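Local coordinates for protein galactose-binding lectin (PDB 6VAW) that binds D-galactose and galactosides as a homotetrameric legume lectin that carries calcium and manganese ions beside its sugar site, at residues 41-46 against 205-210; 53-58 against 198-203; 84-89 against 106-111. One frame throughout, in Å; residues are numbered along the deposited sequence.

Interaction 1 (41-46 against 205-210); sequences NSVGRV and GFSASG
Gly-44 and Ala-208 face each other as an antiparallel hydrogen-bonded pair. The N-H of Gly-44 meets Ala-208 O at 3.2 Å and is almost straight, 170° at the hydrogen. The return bond, Ala-208 N to Gly-44 O, is 3.1 Å. Val-46 and Phe-206 repeat the pattern: Val-46 N to Phe-206 O and Phe-206 N to Val-46 O are both 2.9 Å. Past the strand end, Gly-210 N still finds Ser-42 O at 2.9 Å. Between these pairs lie the non-hydrogen-bonded pairs Val-43 with Ser-209 and Arg-45 with Ser-207. There alpha hydrogens lean on carbonyls, with Arg-45 CA 3.1 Å from Phe-206 O.

On the face of Arg-45 and Ser-207 the polar ends are buried but bonded. The methylenes of Arg-45 lie alongside the serine, with Arg-45 CD 3.2 Å from Ser-207 OG, but this is packing. Ser-207 OG stands anti to its own nitrogen (chi1 -176°) and bonds to Leu-106 O. Ser-209 OG bonds to Gly-103 O, in the galactoside pocket. The guanidinium of Arg-45 is held by Gln-21, Thr-94 and Gly-107. Ser-42 OG is bonded to Asp-23 and to Asn-36 N, and Val-43 N bonds to Asp-23. On the reverse face, Val-46 CG2 sits at the edge of the Phe-206 ring, 4.1 Å from Phe-206 CB.

The two strands are neighbours in the seven-stranded sheet of the legume lectin fold. Backbone bonds join them, while loops and strand 18-22 satisfy their buried polar side chains. The chemistry therefore ties the sheet to the loop that borders the sugar site.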
# COMPACT_ATOMS: atom_id res chain seq x y z
N ASN A 41 -24.79 20.23 24.78
CA ASN A 41 -23.79 20.87 23.89
C ASN A 41 -22.53 20.01 23.74
O ASN A 41 -21.41 20.53 23.77
CB ASN A 41 -23.44 22.29 24.40
CG ASN A 41 -24.60 23.27 24.41
OD1 ASN A 41 -24.52 24.37 24.96
ND2 ASN A 41 -25.68 22.93 23.74
N SER A 42 -22.71 18.68 23.63
CA SER A 42 -21.62 17.73 23.49
C SER A 42 -20.82 17.98 22.19
O SER A 42 -21.41 18.32 21.16
CB SER A 42 -22.14 16.30 23.50
OG SER A 42 -21.11 15.36 23.28
N VAL A 43 -19.49 17.90 22.28
CA VAL A 43 -18.56 18.06 21.16
C VAL A 43 -17.48 17.00 21.32
O VAL A 43 -16.89 16.85 22.39
CB VAL A 43 -17.94 19.48 21.02
CG1 VAL A 43 -16.90 19.52 19.90
CG2 VAL A 43 -18.99 20.55 20.80
N GLY A 44 -17.22 16.28 20.23
CA GLY A 44 -16.17 15.28 20.15
C GLY A 44 -15.46 15.37 18.81
O GLY A 44 -16.10 15.60 17.79
N ARG A 45 -14.12 15.28 18.82
CA ARG A 45 -13.31 15.35 17.62
C ARG A 45 -12.19 14.32 17.68
O ARG A 45 -11.68 14.02 18.76
CB ARG A 45 -12.72 16.75 17.39
CG ARG A 45 -13.55 17.92 17.92
CD ARG A 45 -13.20 19.25 17.27
NE ARG A 45 -11.79 19.61 17.40
CZ ARG A 45 -11.29 20.78 17.00
NH1 ARG A 45 -12.09 21.71 16.48
NH2 ARG A 45 -10.00 21.02 17.12
N VAL A 46 -11.82 13.75 16.51
CA VAL A 46 -10.70 12.84 16.36
C VAL A 46 -9.78 13.43 15.31
O VAL A 46 -10.27 13.92 14.29
CB VAL A 46 -11.06 11.36 16.06
CG1 VAL A 46 -11.84 10.75 17.21
CG2 VAL A 46 -11.82 11.19 14.74
N GLY A 205 -9.06 15.58 10.50
CA GLY A 205 -9.87 14.84 11.47
C GLY A 205 -11.34 14.96 11.19
O GLY A 205 -11.73 15.34 10.08
N PHE A 206 -12.14 14.55 12.19
CA PHE A 206 -13.59 14.60 12.18
C PHE A 206 -14.08 15.25 13.48
O PHE A 206 -13.45 15.10 14.52
CB PHE A 206 -14.20 13.21 12.05
CG PHE A 206 -13.82 12.47 10.79
CD1 PHE A 206 -14.59 12.60 9.64
CD2 PHE A 206 -12.67 11.68 10.74
CE1 PHE A 206 -14.24 11.93 8.47
CE2 PHE A 206 -12.33 11.00 9.57
CZ PHE A 206 -13.09 11.15 8.43
N SER A 207 -15.21 15.94 13.40
CA SER A 207 -15.85 16.58 14.54
C SER A 207 -17.35 16.45 14.40
O SER A 207 -17.85 16.41 13.28
CB SER A 207 -15.46 18.05 14.62
OG SER A 207 -16.00 18.68 15.77
N ALA A 208 -18.05 16.34 15.53
CA ALA A 208 -19.51 16.27 15.60
C ALA A 208 -19.98 16.94 16.88
O ALA A 208 -19.22 17.04 17.84
CB ALA A 208 -19.99 14.83 15.53
N SER A 209 -21.22 17.41 16.90
CA SER A 209 -21.74 18.09 18.07
C SER A 209 -23.24 17.92 18.18
O SER A 209 -23.91 17.48 17.25
CB SER A 209 -21.38 19.57 18.03
OG SER A 209 -21.89 20.16 16.84
N GLY A 210 -23.73 18.27 19.35
CA GLY A 210 -25.15 18.28 19.66
C GLY A 210 -25.48 19.48 20.52
O GLY A 210 -24.60 20.29 20.83

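Interaction 2 (53-58 against 198-203); sequences RIWSSA and LPERVK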
# COMPACT_ATOMS: atom_id res chain seq x y z
N ARG A 53 2.29 18.02 6.26
CA ARG A 53 2.79 19.20 5.53
C ARG A 53 2.01 19.31 4.22
O ARG A 53 2.25 18.52 3.29
CB ARG A 53 4.32 19.06 5.28
CG ARG A 53 5.06 20.31 4.82
CD ARG A 53 6.51 19.87 4.66
NE ARG A 53 7.31 20.83 3.92
CZ ARG A 53 8.35 20.50 3.17
NH1 ARG A 53 8.69 19.22 3.02
NH2 ARG A 53 9.06 21.44 2.55
N ILE A 54 1.01 20.23 4.16
CA ILE A 54 0.17 20.38 2.97
C ILE A 54 0.76 21.33 1.95
O ILE A 54 0.36 21.31 0.79
CB ILE A 54 -1.31 20.75 3.28
CG1 ILE A 54 -1.44 21.97 4.24
CG2 ILE A 54 -2.02 19.51 3.82
CD1 ILE A 54 -2.66 22.82 4.02
N TRP A 55 1.70 22.16 2.36
CA TRP A 55 2.34 23.09 1.43
C TRP A 55 3.71 23.54 1.99
O TRP A 55 3.98 23.39 3.19
CB TRP A 55 1.40 24.27 1.01
CG TRP A 55 1.06 25.27 2.07
CD1 TRP A 55 -0.04 25.28 2.88
CD2 TRP A 55 1.75 26.51 2.31
NE1 TRP A 55 -0.05 26.43 3.64
CE2 TRP A 55 1.05 27.19 3.33
CE3 TRP A 55 2.93 27.08 1.80
CZ2 TRP A 55 1.51 28.39 3.88
CZ3 TRP A 55 3.35 28.30 2.31
CH2 TRP A 55 2.66 28.93 3.35
N SER A 56 4.60 23.95 1.09
CA SER A 56 5.96 24.32 1.44
C SER A 56 6.27 25.75 1.03
O SER A 56 6.12 26.10 -0.14
CB SER A 56 6.95 23.36 0.79
OG SER A 56 8.29 23.78 0.89
N SER A 57 6.73 26.56 1.99
CA SER A 57 7.13 27.96 1.79
C SER A 57 8.43 28.06 0.97
O SER A 57 8.71 29.13 0.42
CB SER A 57 7.31 28.68 3.12
OG SER A 57 8.23 28.01 3.95
N ALA A 58 9.20 26.97 0.89
CA ALA A 58 10.46 26.88 0.14
C ALA A 58 10.22 26.73 -1.37
O ALA A 58 10.86 27.45 -2.14
CB ALA A 58 11.29 25.72 0.66
N LEU A 198 -4.77 28.01 4.98
CA LEU A 198 -4.22 27.23 6.09
C LEU A 198 -2.70 27.36 6.23
O LEU A 198 -2.05 27.61 5.23
CB LEU A 198 -4.58 25.74 5.91
CG LEU A 198 -6.05 25.36 6.21
CD1 LEU A 198 -6.39 24.02 5.62
CD2 LEU A 198 -6.34 25.38 7.69
N PRO A 199 -2.14 27.00 7.42
CA PRO A 199 -0.67 27.01 7.58
C PRO A 199 -0.00 25.84 6.87
O PRO A 199 -0.70 24.86 6.47
CB PRO A 199 -0.48 26.91 9.10
CG PRO A 199 -1.70 26.19 9.59
CD PRO A 199 -2.82 26.62 8.69
N GLU A 200 1.35 25.86 6.77
CA GLU A 200 2.08 24.76 6.11
C GLU A 200 1.80 23.38 6.74
O GLU A 200 1.75 22.39 6.02
CB GLU A 200 3.59 25.02 6.13
CG GLU A 200 4.02 26.12 5.18
CD GLU A 200 5.37 26.71 5.51
OE1 GLU A 200 6.38 26.11 5.10
OE2 GLU A 200 5.41 27.78 6.16
N ARG A 201 1.68 23.33 8.09
CA ARG A 201 1.43 22.11 8.86
C ARG A 201 0.02 22.13 9.44
O ARG A 201 -0.43 23.11 10.07
CB ARG A 201 2.47 21.89 9.97
CG ARG A 201 3.90 21.62 9.44
CD ARG A 201 4.99 21.91 10.46
NE ARG A 201 4.73 21.30 11.76
CZ ARG A 201 5.58 20.49 12.40
NH1 ARG A 201 6.75 20.18 11.86
NH2 ARG A 201 5.26 20.01 13.59
N VAL A 202 -0.69 21.03 9.17
CA VAL A 202 -2.09 20.88 9.56
C VAL A 202 -2.38 19.53 10.14
O VAL A 202 -1.55 18.61 10.07
CB VAL A 202 -3.09 21.16 8.37
CG1 VAL A 202 -2.97 22.59 7.84
CG2 VAL A 202 -2.94 20.11 7.25
N LYS A 203 -3.58 19.41 10.72
CA LYS A 203 -4.15 18.16 11.21
C LYS A 203 -5.51 17.93 10.50
O LYS A 203 -6.24 18.86 10.20
CB LYS A 203 -4.27 18.09 12.75
CG LYS A 203 -2.94 17.61 13.35
CD LYS A 203 -2.93 17.55 14.86
CE LYS A 203 -1.53 17.33 15.36
NZ LYS A 203 -1.51 17.22 16.84
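Glu-200 lays its CG over one face of the Trp-55 indole, and the two side chains cross at about a right angle. Glu-200 CG stands 3.4 Å from the centroid of the six-membered ring of Trp-55, almost on the ring normal, a CH-pi contact. The carboxylate beyond it is turned 31° from the ring plane. With CG between its backbone N and carbonyl carbon (chi1 69°), Trp-55 swings its ring edge toward Leu-198. Trp-55 NE1 gives a hydrogen bond of 2.8 Å to Leu-198 O. The acceptor lies near the ring plane, but the donor stands 36° out of the carbonyl plane.

Past the ring, Glu-200 OE1 accepts from Ser-57 OG at 2.9 Å and from Ser-57 N at 3.2 Å. Both donors come from the same face, above the carboxylate plane, and together restrain how it is turned. Ile-54 crosses Val-202 at about a right angle, with Ile-54 CG2 and Val-202 CG2 3.6 Å apart. Ile-54 CD1 reaches Leu-198 CB at 4.0 Å. Ile-54 N also bonds to Glu-200 O at 2.9 Å. Trp-55 O is buried here without a partner.

Arg-53 sends its polar end to Glu-2. Arg-53 packs on Gly-14, and Arg-201 on Pro-16, of a second subunit. The contact lies away from the metal and sugar sites. It joins the loop after strand 43-53 to the turn between helix 194-197 and strand 201-209. Strands 43-53 and 201-209 are neighbours in an antiparallel sheet of the legume lectin fold, and the non-hydrogen-bonded pair Arg-53 with Arg-201 lies at its end.

Interaction 3 (84-89 against 106-111); sequences GIIFFI and LGVSDT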
# COMPACT_ATOMS: atom_id res chain seq x y z
N GLY A 84 -24.76 16.78 13.18
CA GLY A 84 -24.01 16.28 12.03
C GLY A 84 -22.53 16.12 12.30
O GLY A 84 -22.07 16.28 13.44
N ILE A 85 -21.79 15.77 11.23
CA ILE A 85 -20.36 15.51 11.26
C ILE A 85 -19.65 16.42 10.26
O ILE A 85 -20.19 16.66 9.17
CB ILE A 85 -20.09 14.00 10.89
CG1 ILE A 85 -20.76 13.02 11.91
CG2 ILE A 85 -18.58 13.69 10.75
CD1 ILE A 85 -20.75 11.51 11.43
N ILE A 86 -18.42 16.86 10.58
CA ILE A 86 -17.59 17.61 9.63
C ILE A 86 -16.21 16.92 9.52
O ILE A 86 -15.60 16.57 10.54
CB ILE A 86 -17.48 19.13 9.94
CG1 ILE A 86 -16.71 19.88 8.77
CG2 ILE A 86 -16.90 19.44 11.36
CD1 ILE A 86 -16.58 21.41 8.93
N PHE A 87 -15.77 16.69 8.28
CA PHE A 87 -14.43 16.22 7.98
C PHE A 87 -13.63 17.50 7.82
O PHE A 87 -13.97 18.31 6.96
CB PHE A 87 -14.39 15.33 6.71
CG PHE A 87 -12.99 15.18 6.16
CD1 PHE A 87 -12.03 14.46 6.86
CD2 PHE A 87 -12.64 15.76 4.95
CE1 PHE A 87 -10.73 14.31 6.34
CE2 PHE A 87 -11.34 15.61 4.43
CZ PHE A 87 -10.40 14.90 5.13
N PHE A 88 -12.62 17.73 8.67
CA PHE A 88 -11.97 19.04 8.60
C PHE A 88 -10.44 18.96 8.63
O PHE A 88 -9.85 17.94 8.95
CB PHE A 88 -12.49 19.97 9.72
CG PHE A 88 -12.00 19.61 11.12
CD1 PHE A 88 -12.53 18.52 11.80
CD2 PHE A 88 -11.03 20.37 11.75
CE1 PHE A 88 -12.05 18.16 13.08
CE2 PHE A 88 -10.58 20.04 13.05
CZ PHE A 88 -11.10 18.94 13.70
N ILE A 89 -9.85 20.08 8.23
CA ILE A 89 -8.41 20.35 8.10
C ILE A 89 -8.17 21.61 8.88
O ILE A 89 -8.89 22.57 8.66
CB ILE A 89 -7.96 20.51 6.66
CG1 ILE A 89 -8.64 19.52 5.72
CG2 ILE A 89 -6.43 20.41 6.58
CD1 ILE A 89 -8.49 19.89 4.19
N LEU A 106 -20.80 22.63 14.89
CA LEU A 106 -20.21 21.31 14.55
C LEU A 106 -18.86 21.05 15.27
O LEU A 106 -18.09 20.17 14.85
CB LEU A 106 -20.07 21.15 13.00
CG LEU A 106 -21.36 21.30 12.19
CD1 LEU A 106 -21.05 21.33 10.68
CD2 LEU A 106 -22.40 20.22 12.55
N GLY A 107 -18.60 21.80 16.36
CA GLY A 107 -17.38 21.68 17.15
C GLY A 107 -16.14 22.30 16.54
O GLY A 107 -15.03 22.07 17.03
N VAL A 108 -16.29 23.11 15.49
CA VAL A 108 -15.12 23.70 14.80
C VAL A 108 -15.16 25.22 14.79
O VAL A 108 -14.16 25.84 14.42
CB VAL A 108 -14.93 23.13 13.36
CG1 VAL A 108 -14.52 21.67 13.39
CG2 VAL A 108 -16.19 23.32 12.52
N SER A 109 -16.30 25.82 15.14
CA SER A 109 -16.39 27.27 15.09
C SER A 109 -16.90 27.90 16.39
O SER A 109 -17.36 27.20 17.31
CB SER A 109 -17.28 27.68 13.93
OG SER A 109 -18.62 27.30 14.18
N ASP A 110 -16.84 29.24 16.46
CA ASP A 110 -17.38 29.99 17.59
C ASP A 110 -18.90 30.17 17.40
O ASP A 110 -19.45 29.67 16.41
CB ASP A 110 -16.66 31.34 17.78
CG ASP A 110 -16.67 32.31 16.60
OD1 ASP A 110 -17.62 32.26 15.80
OD2 ASP A 110 -15.75 33.14 16.52
N THR A 111 -19.57 30.89 18.33
CA THR A 111 -21.01 31.15 18.30
C THR A 111 -21.42 31.87 17.01
O THR A 111 -22.50 31.59 16.49
CB THR A 111 -21.42 31.96 19.54
OG1 THR A 111 -21.00 31.24 20.71
CG2 THR A 111 -22.92 32.19 19.62
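The contact belongs to the legume lectin sheet that lies beside the metal ions, where the loop after strand 84-91 folds back over that strand. Ile-86, Phe-88, Leu-106 and Val-108 carry it, and no hydrogen bond crosses between the segments.

Ile-86 and Val-108 meet end on, methyl to methyl. Ile-86 CG2 lies 3.8 Å from Val-108 CG1, and Ile-86 CD1 lies 4.1 Å from Val-108 CG2. The same CG2 of Ile-86 touches Leu-106 CB at 4.0 Å, so one methyl serves both loop residues. Ile-86 has CG1 anti to its backbone nitrogen (chi1 -174°), and this leaves CG2 facing the loop.

Val-108 also covers one face of the Phe-88 ring. Its CG1 stands 3.9 Å from the Phe-88 ring centroid and 10° off the normal, a CH-pi contact over the centre. The valine runs across the ring, antiparallel to the phenylalanine side chain. Val-108 CG1 thus touches both Ile-86 and the aromatic face. At the start of the strand, Leu-106 CD2 rests 4.1 Å from Gly-84 O. Leu-106 has positive phi (58°), as has Gly-107 after it, and the chain turns here.

Methyl packing and a CH-pi contact join the two segments, but polar groups of the loop find partners nearby. Gly-107 O is bonded to the guanidinium of Arg-45. The side chain of Leu-106 is about 4 Å from that of Glu-121, a manganese ligand, and about 5 Å from the calcium ion. Strand 84-91 lies between strands 201-209 and 117-123. Ile-85 and Phe-87 point to the other face of this sheet, where they pack on strand 64-74 of the second sheet.

How the interactions relate
Interactions 1 and 3 form the buried part of the set, with centres about 7 Å apart. The centre of interaction 2 is about 24 Å from that of interaction 1, and this contact is partly exposed, near another subunit. Strand 201-209 serves interactions 1 and 2 at its two ends, and strand 84-91 of interaction 3 runs next to it. Ser-207 O to Ile-86 N, 2.8 Å, joins the strands of interactions 1 and 3. The methyl Ile-89 CG2 meets Val-202 CG2 at 3.6 Å, linking interactions 2 and 3. The chemistry differs with place: backbone bonds between strands in 1, apolar packing of loop on sheet in 3, and mixed polar, aromatic and apolar contacts at the sheet's end in 2.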